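Local atomic coordinates of adenosine kinase, putative (Trypanosoma brucei, PDB entry 3OTX), a protein that probably phosphorylates adenosine and related nucleosides to their monophosphates with ATP, a magnesium-dependent step of purine salvage. Residues Phe194-Ser199 with Gly212-Tyr217; Asp219-Asn224 with Lys259-Val264. The protein carries 1 engineered substitution. One frame throughout, in Å; residues are numbered along the deposited sequence.

Interaction 1: residues Phe194-Ser199 with Gly212-Tyr217; sequences FMINLS and GEVLPY
One methyl of Val214 is the main bump of this contact, and Phe194 and Ile196 (one of two conformers) together shape the hollow that receives it. CG1 of Val214 lies 3.8 Å from Phe194 CE2 and 4.1 Å from Ile196 CG2, so it rests between the far part of an aromatic ring and the branch methyl of the next inward-facing residue. The methyl reaches this notch because it stands anti to the Val214 backbone N (chi1 167°), which carries it toward the strand. The Phe194 side chain crosses that of Val214 at about a right angle, and its ring leans obliquely against the methyl. A second bump sits beside the first. Ile196 extends CD1 until it lies 3.7 Å from CD2 of Leu215. The CB of Leu215 leaves its backbone pointing away from the strand, and CD2 folds back to meet Ile196.

This is the packing expected inside a beta-alpha-beta crossover of the ribokinase fold. Strand 193-197 leads through helices 201-206 and 208-214 to the neighbouring parallel strand 220-224, and residues 214-217, where the chain leaves the second helix, pack on the sheet through Val214, Leu215 and Tyr217 O. The short 3-10 turn at 215-217 is tied by a backbone hydrogen bond, Tyr217 N to Val214 O, 3.0 Å. Its polar backbone also fills part of the surface, since Tyr217 O rests on CB of Phe194 at 3.5 Å while the tyrosine ring leads away toward Cys184 of helix 177-189. Helix 177-189 also flanks Val214, through Val180. Phe194 meets the ring of Phe168 from the adjacent strand, and Phe231 of helix 225-235 packs on Leu215.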
loop_
_atom_site.group_PDB
_atom_site.type_symbol
_atom_site.label_atom_id
_atom_site.label_comp_id
_atom_site.label_asym_id
_atom_site.label_seq_id
_atom_site.Cartn_x
_atom_site.Cartn_y
_atom_site.Cartn_z
ATOM N N PHE A 194 12.689 -7.385 0.576
ATOM C CA PHE A 194 11.793 -6.754 -0.371
ATOM C C PHE A 194 10.393 -7.274 -0.179
ATOM O O PHE A 194 10.182 -8.493 -0.138
ATOM C CB PHE A 194 12.240 -7.005 -1.815
ATOM C CG PHE A 194 11.494 -6.153 -2.807
ATOM C CD1 PHE A 194 11.937 -4.864 -3.097
ATOM C CD2 PHE A 194 10.308 -6.604 -3.369
ATOM C CE1 PHE A 194 11.246 -4.057 -3.977
ATOM C CE2 PHE A 194 9.585 -5.785 -4.265
ATOM C CZ PHE A 194 10.047 -4.495 -4.541
ATOM N N MET A 195 9.440 -6.346 -0.066
ATOM C CA MET A 195 8.054 -6.679 0.226
ATOM C C MET A 195 7.142 -5.954 -0.743
ATOM O O MET A 195 7.373 -4.788 -1.055
ATOM C CB MET A 195 7.689 -6.246 1.644
ATOM C CG MET A 195 8.722 -6.579 2.692
ATOM S SD MET A 195 8.227 -5.856 4.248
ATOM C CE MET A 195 6.524 -6.384 4.281
ATOM N N ILE A 196 6.104 -6.641 -1.191
ATOM C CA ILE A 196 5.080 -6.012 -2.029
ATOM C C ILE A 196 3.703 -6.313 -1.488
ATOM O O ILE A 196 3.498 -7.357 -0.827
ATOM C CB ILE A 196 5.125 -6.490 -3.490
ATOM C CG1 ILE A 196 5.027 -8.015 -3.603
ATOM C CG2 ILE A 196 6.340 -5.993 -4.171
ATOM C CD1 ILE A 196 5.157 -8.502 -5.017
ATOM N N ASN A 197 2.758 -5.417 -1.741
ATOM C CA ASN A 197 1.349 -5.703 -1.536
ATOM C C ASN A 197 0.735 -5.922 -2.908
ATOM O O ASN A 197 1.125 -5.261 -3.841
ATOM C CB ASN A 197 0.700 -4.518 -0.803
ATOM C CG ASN A 197 -0.814 -4.644 -0.675
ATOM O OD1 ASN A 197 -1.540 -3.797 -1.158
ATOM N ND2 ASN A 197 -1.280 -5.698 -0.035
ATOM N N LEU A 198 -0.246 -6.806 -3.012
ATOM C CA LEU A 198 -0.904 -7.027 -4.296
ATOM C C LEU A 198 -1.816 -5.885 -4.749
ATOM O O LEU A 198 -2.133 -5.792 -5.938
ATOM C CB LEU A 198 -1.648 -8.366 -4.273
ATOM C CG LEU A 198 -0.752 -9.602 -4.100
ATOM C CD1 LEU A 198 -1.590 -10.869 -4.297
ATOM C CD2 LEU A 198 0.423 -9.554 -5.112
ATOM N N SER A 199 -2.247 -5.046 -3.795
ATOM C CA SER A 199 -2.983 -3.757 -4.033
ATOM C C SER A 199 -4.394 -3.831 -4.578
ATOM O O SER A 199 -5.292 -3.164 -4.047
ATOM C CB SER A 199 -2.182 -2.795 -4.919
ATOM O OG SER A 199 -0.968 -2.376 -4.299
ATOM N N GLY A 212 4.895 -10.632 -12.419
ATOM C CA GLY A 212 5.745 -11.818 -12.589
ATOM C C GLY A 212 7.238 -11.512 -12.585
ATOM O O GLY A 212 8.034 -12.336 -12.131
ATOM N N GLU A 213 7.617 -10.354 -13.113
ATOM C CA GLU A 213 9.024 -9.946 -13.123
ATOM C C GLU A 213 9.549 -9.726 -11.703
ATOM O O GLU A 213 10.718 -10.006 -11.407
ATOM C CB GLU A 213 9.232 -8.671 -13.934
ATOM C CG GLU A 213 9.314 -8.881 -15.417
ATOM C CD GLU A 213 10.025 -7.745 -16.107
ATOM O OE1 GLU A 213 11.258 -7.626 -15.937
ATOM O OE2 GLU A 213 9.355 -6.991 -16.834
ATOM N N VAL A 214 8.664 -9.222 -10.840
ATOM C CA VAL A 214 9.061 -8.806 -9.493
ATOM C C VAL A 214 8.960 -9.925 -8.448
ATOM O O VAL A 214 9.746 -9.956 -7.498
ATOM C CB VAL A 214 8.254 -7.523 -9.085
ATOM C CG1 VAL A 214 8.346 -7.183 -7.601
ATOM C CG2 VAL A 214 8.705 -6.318 -9.957
ATOM N N LEU A 215 8.039 -10.865 -8.624
ATOM C CA LEU A 215 7.804 -11.877 -7.580
ATOM C C LEU A 215 9.035 -12.708 -7.148
ATOM O O LEU A 215 9.220 -12.940 -5.968
ATOM C CB LEU A 215 6.669 -12.819 -7.972
ATOM C CG LEU A 215 5.294 -12.158 -7.901
ATOM C CD1 LEU A 215 4.337 -13.102 -8.653
ATOM C CD2 LEU A 215 4.887 -11.946 -6.461
ATOM N N PRO A 216 9.873 -13.145 -8.106
ATOM C CA PRO A 216 11.052 -13.936 -7.683
ATOM C C PRO A 216 11.947 -13.188 -6.681
ATOM O O PRO A 216 12.618 -13.813 -5.864
ATOM C CB PRO A 216 11.820 -14.147 -8.978
ATOM C CG PRO A 216 10.830 -13.928 -10.070
ATOM C CD PRO A 216 9.842 -12.926 -9.559
ATOM N N TYR A 217 11.960 -11.854 -6.758
ATOM C CA TYR A 217 12.816 -11.044 -5.882
ATOM C C TYR A 217 12.076 -10.643 -4.608
ATOM O O TYR A 217 12.613 -9.918 -3.776
ATOM C CB TYR A 217 13.203 -9.745 -6.601
ATOM C CG TYR A 217 14.080 -9.809 -7.817
ATOM C CD1 TYR A 217 13.531 -9.725 -9.105
ATOM C CD2 TYR A 217 15.475 -9.847 -7.689
ATOM C CE1 TYR A 217 14.356 -9.729 -10.238
ATOM C CE2 TYR A 217 16.301 -9.838 -8.798
ATOM C CZ TYR A 217 15.742 -9.784 -10.066
ATOM O OH TYR A 217 16.584 -9.769 -11.163
#

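Interaction 2: residues Asp219-Asn224 with Lys259-Val264; sequences DIIVAN and KGRVVV. With AP5 (bis(adenosine)-5'-pentaphosphate), chain C.
Strand 220-224 and the start of strand 262-267 run parallel, their axes here 4.7 Å apart at 8°, as neighbours in the large sheet of the ribokinase fold, and four backbone hydrogen bonds, beginning with Val262 N to Asp219 O and ending with Ala223 N to Val264 O, join Asp219-Ala223 to Val262-Val264. On one face Ile220 lies alongside Val262, with CG1 3.8 Å from Val262 CB, and Val222 lies alongside Val264; helix 300-311 packs on Ile220, Val222 and Val264. Ile221 and Val263 point to the other face, where helix 242-251 packs on Val263. There CD1 of Ile221 sits over one face of the Arg261 guanidinium, 3.9 Å from NE. Bends at chi2 and chi3 curl the arginine back to this place, and carbonyls of Thr218, Ala249, Val253 and Pro254 hold its N-H groups. At the start of the pair a water bridges Asp219 OD1, 2.8 Å away, and Lys259 N; Tyr255 OH also bonds to OD1. At the far end Asn224 caps helix 225-235 through OD1, while its ND2 donates to phosphate oxygen O1B of the bound bis(adenosine)-5'-pentaphosphate at 2.8 Å (165°).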
loop_
_atom_site.group_PDB
_atom_site.type_symbol
_atom_site.label_atom_id
_atom_site.label_comp_id
_atom_site.label_asym_id
_atom_site.label_seq_id
_atom_site.Cartn_x
_atom_site.Cartn_y
_atom_site.Cartn_z
ATOM N N ASP A 219 10.525 -11.126 -1.101
ATOM C CA ASP A 219 10.501 -11.955 0.101
ATOM C C ASP A 219 9.107 -12.058 0.744
ATOM O O ASP A 219 8.662 -13.177 1.048
ATOM C CB ASP A 219 11.505 -11.442 1.108
ATOM C CG ASP A 219 12.883 -11.292 0.510
ATOM O OD1 ASP A 219 13.507 -12.307 0.155
ATOM O OD2 ASP A 219 13.357 -10.166 0.386
ATOM N N ILE A 220 8.399 -10.932 0.919
ATOM C CA ILE A 220 7.133 -10.987 1.626
ATOM C C ILE A 220 6.055 -10.441 0.683
ATOM O O ILE A 220 6.188 -9.356 0.135
ATOM C CB ILE A 220 7.183 -10.174 2.933
ATOM C CG1 ILE A 220 8.354 -10.650 3.817
ATOM C CG2 ILE A 220 5.840 -10.250 3.650
ATOM C CD1 ILE A 220 8.179 -10.349 5.292
ATOM N N ILE A 221 5.013 -11.239 0.495
ATOM C CA ILE A 221 3.873 -10.848 -0.287
ATOM C C ILE A 221 2.712 -10.659 0.677
ATOM O O ILE A 221 2.384 -11.567 1.440
ATOM C CB ILE A 221 3.472 -11.932 -1.284
ATOM C CG1 ILE A 221 4.637 -12.248 -2.256
ATOM C CG2 ILE A 221 2.175 -11.508 -2.012
ATOM C CD1 ILE A 221 4.452 -13.520 -3.055
ATOM N N VAL A 222 2.099 -9.474 0.636
ATOM C CA VAL A 222 0.983 -9.149 1.537
ATOM C C VAL A 222 -0.235 -8.849 0.650
ATOM O O VAL A 222 -0.109 -8.204 -0.400
ATOM C CB VAL A 222 1.333 -7.928 2.414
ATOM C CG1 VAL A 222 0.159 -7.547 3.337
ATOM C CG2 VAL A 222 2.544 -8.241 3.276
ATOM N N ALA A 223 -1.409 -9.364 1.032
ATOM C CA ALA A 223 -2.644 -9.065 0.304
ATOM C C ALA A 223 -3.844 -9.278 1.198
ATOM O O ALA A 223 -3.707 -9.717 2.315
ATOM C CB ALA A 223 -2.774 -9.943 -0.911
ATOM N N ASN A 224 -5.019 -8.941 0.698
ATOM C CA ASN A 224 -6.244 -9.323 1.376
ATOM C C ASN A 224 -6.865 -10.580 0.765
ATOM O O ASN A 224 -6.333 -11.151 -0.188
ATOM C CB ASN A 224 -7.237 -8.148 1.385
ATOM C CG ASN A 224 -7.707 -7.777 0.005
ATOM O OD1 ASN A 224 -7.434 -8.478 -0.973
ATOM N ND2 ASN A 224 -8.418 -6.668 -0.094
ATOM N N LYS A 259 16.284 -14.772 2.427
ATOM C CA LYS A 259 15.660 -14.410 3.721
ATOM C C LYS A 259 14.498 -15.327 4.077
ATOM O O LYS A 259 14.226 -15.528 5.247
ATOM C CB LYS A 259 15.153 -12.958 3.743
ATOM C CG LYS A 259 16.237 -11.872 3.684
ATOM C CD LYS A 259 17.035 -11.779 4.976
ATOM C CE LYS A 259 18.149 -10.780 4.807
ATOM N NZ LYS A 259 18.786 -10.451 6.097
ATOM N N GLY A 260 13.813 -15.850 3.063
ATOM C CA GLY A 260 12.708 -16.792 3.242
ATOM C C GLY A 260 11.463 -16.074 2.761
ATOM O O GLY A 260 11.233 -14.907 3.098
ATOM N N ARG A 261 10.676 -16.762 1.945
ATOM C CA ARG A 261 9.412 -16.234 1.437
ATOM C C ARG A 261 8.320 -16.312 2.511
ATOM O O ARG A 261 8.154 -17.347 3.170
ATOM C CB ARG A 261 9.069 -17.007 0.136
ATOM C CG ARG A 261 7.646 -16.978 -0.368
ATOM C CD ARG A 261 7.173 -15.608 -0.937
ATOM N NE ARG A 261 7.942 -15.084 -2.096
ATOM C CZ ARG A 261 7.998 -15.631 -3.316
ATOM N NH1 ARG A 261 7.401 -16.785 -3.592
ATOM N NH2 ARG A 261 8.705 -15.028 -4.273
ATOM N N VAL A 262 7.609 -15.198 2.703
ATOM C CA VAL A 262 6.529 -15.088 3.684
ATOM C C VAL A 262 5.302 -14.607 2.913
ATOM O O VAL A 262 5.413 -13.713 2.066
ATOM C CB VAL A 262 6.862 -14.041 4.791
ATOM C CG1 VAL A 262 5.730 -13.920 5.863
ATOM C CG2 VAL A 262 8.204 -14.341 5.442
ATOM N N VAL A 263 4.132 -15.158 3.220
ATOM C CA VAL A 263 2.909 -14.689 2.603
ATOM C C VAL A 263 1.931 -14.341 3.720
ATOM O O VAL A 263 1.746 -15.123 4.660
ATOM C CB VAL A 263 2.336 -15.743 1.633
ATOM C CG1 VAL A 263 1.070 -15.273 0.962
ATOM C CG2 VAL A 263 3.379 -16.111 0.527
ATOM N N VAL A 264 1.312 -13.163 3.622
ATOM C CA VAL A 264 0.395 -12.676 4.656
ATOM C C VAL A 264 -0.888 -12.236 3.965
ATOM O O VAL A 264 -0.853 -11.294 3.177
ATOM C CB VAL A 264 0.989 -11.433 5.357
ATOM C CG1 VAL A 264 0.035 -10.908 6.451
ATOM C CG2 VAL A 264 2.371 -11.737 5.961
HETATM P PA AP5 C . -8.883 -6.127 5.481
HETATM O O1A AP5 C . -10.368 -5.830 5.300
HETATM O O2A AP5 C . -8.495 -7.558 5.168
HETATM O O3A AP5 C . -7.930 -5.192 4.581
HETATM P PB AP5 C . -8.211 -4.689 3.074
HETATM O O1B AP5 C . -9.240 -5.518 2.370
HETATM O O2B AP5 C . -6.878 -4.546 2.424
HETATM O O3B AP5 C . -8.820 -3.258 3.415
HETATM P PG AP5 C . -9.714 -2.229 2.593
HETATM O O1G AP5 C . -10.448 -1.398 3.600
HETATM O O2G AP5 C . -10.731 -2.864 1.671
HETATM O O3G AP5 C . -8.597 -1.383 1.925
HETATM P PD AP5 C . -8.696 -0.124 0.916
HETATM O O1D AP5 C . -10.118 0.285 0.576
HETATM O O2D AP5 C . -7.754 -0.451 -0.208
HETATM O O3D AP5 C . -8.119 1.050 1.855
HETATM P PE AP5 C . -6.563 1.432 2.048
HETATM O O1E AP5 C . -5.740 0.176 2.109
HETATM O O2E AP5 C . -6.437 2.423 3.203
HETATM O O5F AP5 C . -8.480 -5.669 6.965
HETATM C C5F AP5 C . -7.115 -5.657 7.381
HETATM C C4F AP5 C . -7.064 -5.751 8.887
HETATM O O4F AP5 C . -7.863 -4.713 9.469
HETATM C C3F AP5 C . -7.674 -7.023 9.468
HETATM O O3F AP5 C . -6.703 -8.040 9.511
HETATM C C2F AP5 C . -8.183 -6.582 10.810
HETATM O O2F AP5 C . -7.125 -6.555 11.735
HETATM C C1F AP5 C . -8.605 -5.133 10.548
HETATM N N9A AP5 C . -10.043 -4.989 10.181
HETATM C C8A AP5 C . -10.557 -4.669 8.921
HETATM N N7A AP5 C . -11.913 -4.616 9.031
HETATM C C5A AP5 C . -12.257 -4.874 10.315
HETATM C C6A AP5 C . -13.458 -4.908 10.989
HETATM N N6A AP5 C . -14.607 -4.560 10.403
HETATM N N1A AP5 C . -13.456 -5.193 12.333
HETATM C C2A AP5 C . -12.283 -5.420 13.034
HETATM N N3A AP5 C . -11.087 -5.371 12.350
HETATM C C4A AP5 C . -11.070 -5.082 11.034
HETATM O O5J AP5 C . -6.183 2.179 0.657
HETATM C C5J AP5 C . -6.851 3.377 0.298
HETATM C C4J AP5 C . -5.815 4.184 -0.467
HETATM O O4J AP5 C . -5.575 3.605 -1.760
HETATM C C3J AP5 C . -6.269 5.608 -0.804
HETATM O O3J AP5 C . -5.586 6.499 0.078
HETATM C C2J AP5 C . -5.890 5.801 -2.281
HETATM O O2J AP5 C . -5.207 7.023 -2.540
HETATM C C1J AP5 C . -4.984 4.620 -2.530
HETATM N N9B AP5 C . -4.900 4.230 -3.945
HETATM C C8B AP5 C . -5.962 3.867 -4.729
HETATM N N7B AP5 C . -5.470 3.627 -5.973
HETATM C C5B AP5 C . -4.116 3.833 -5.966
HETATM C C6B AP5 C . -3.129 3.722 -6.953
HETATM N N6B AP5 C . -3.387 3.437 -8.240
HETATM N N1B AP5 C . -1.858 4.051 -6.569
HETATM C C2B AP5 C . -1.491 4.369 -5.282
HETATM N N3B AP5 C . -2.469 4.522 -4.322
HETATM C C4B AP5 C . -3.755 4.216 -4.673
HETATM O O HOH W 1 16.270 -12.572 0.429
#

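Interactions 1 and 2 follow one another along the chain and meet in one sheet, their centres 9 Å apart. Strand 220-224 stands between strands 193-197 and 262-267: Ile196 O accepts a hydrogen bond from Val222 N at 2.9 Å, and Phe194 N donates one to Asp219 OD2 at 2.9 Å. The two lie at different distances from the ligand. The hydrophobic contact of 194-199 with 212-217 lies farther from the site, the Ile196 side chain being about 13 Å from the pentaphosphate inhibitor and about 12 Å from that of Asp301, the predicted proton acceptor. Residues 219-224 end in the pocket itself, where Thr266, further along the strand of Val264, also binds the inhibitor.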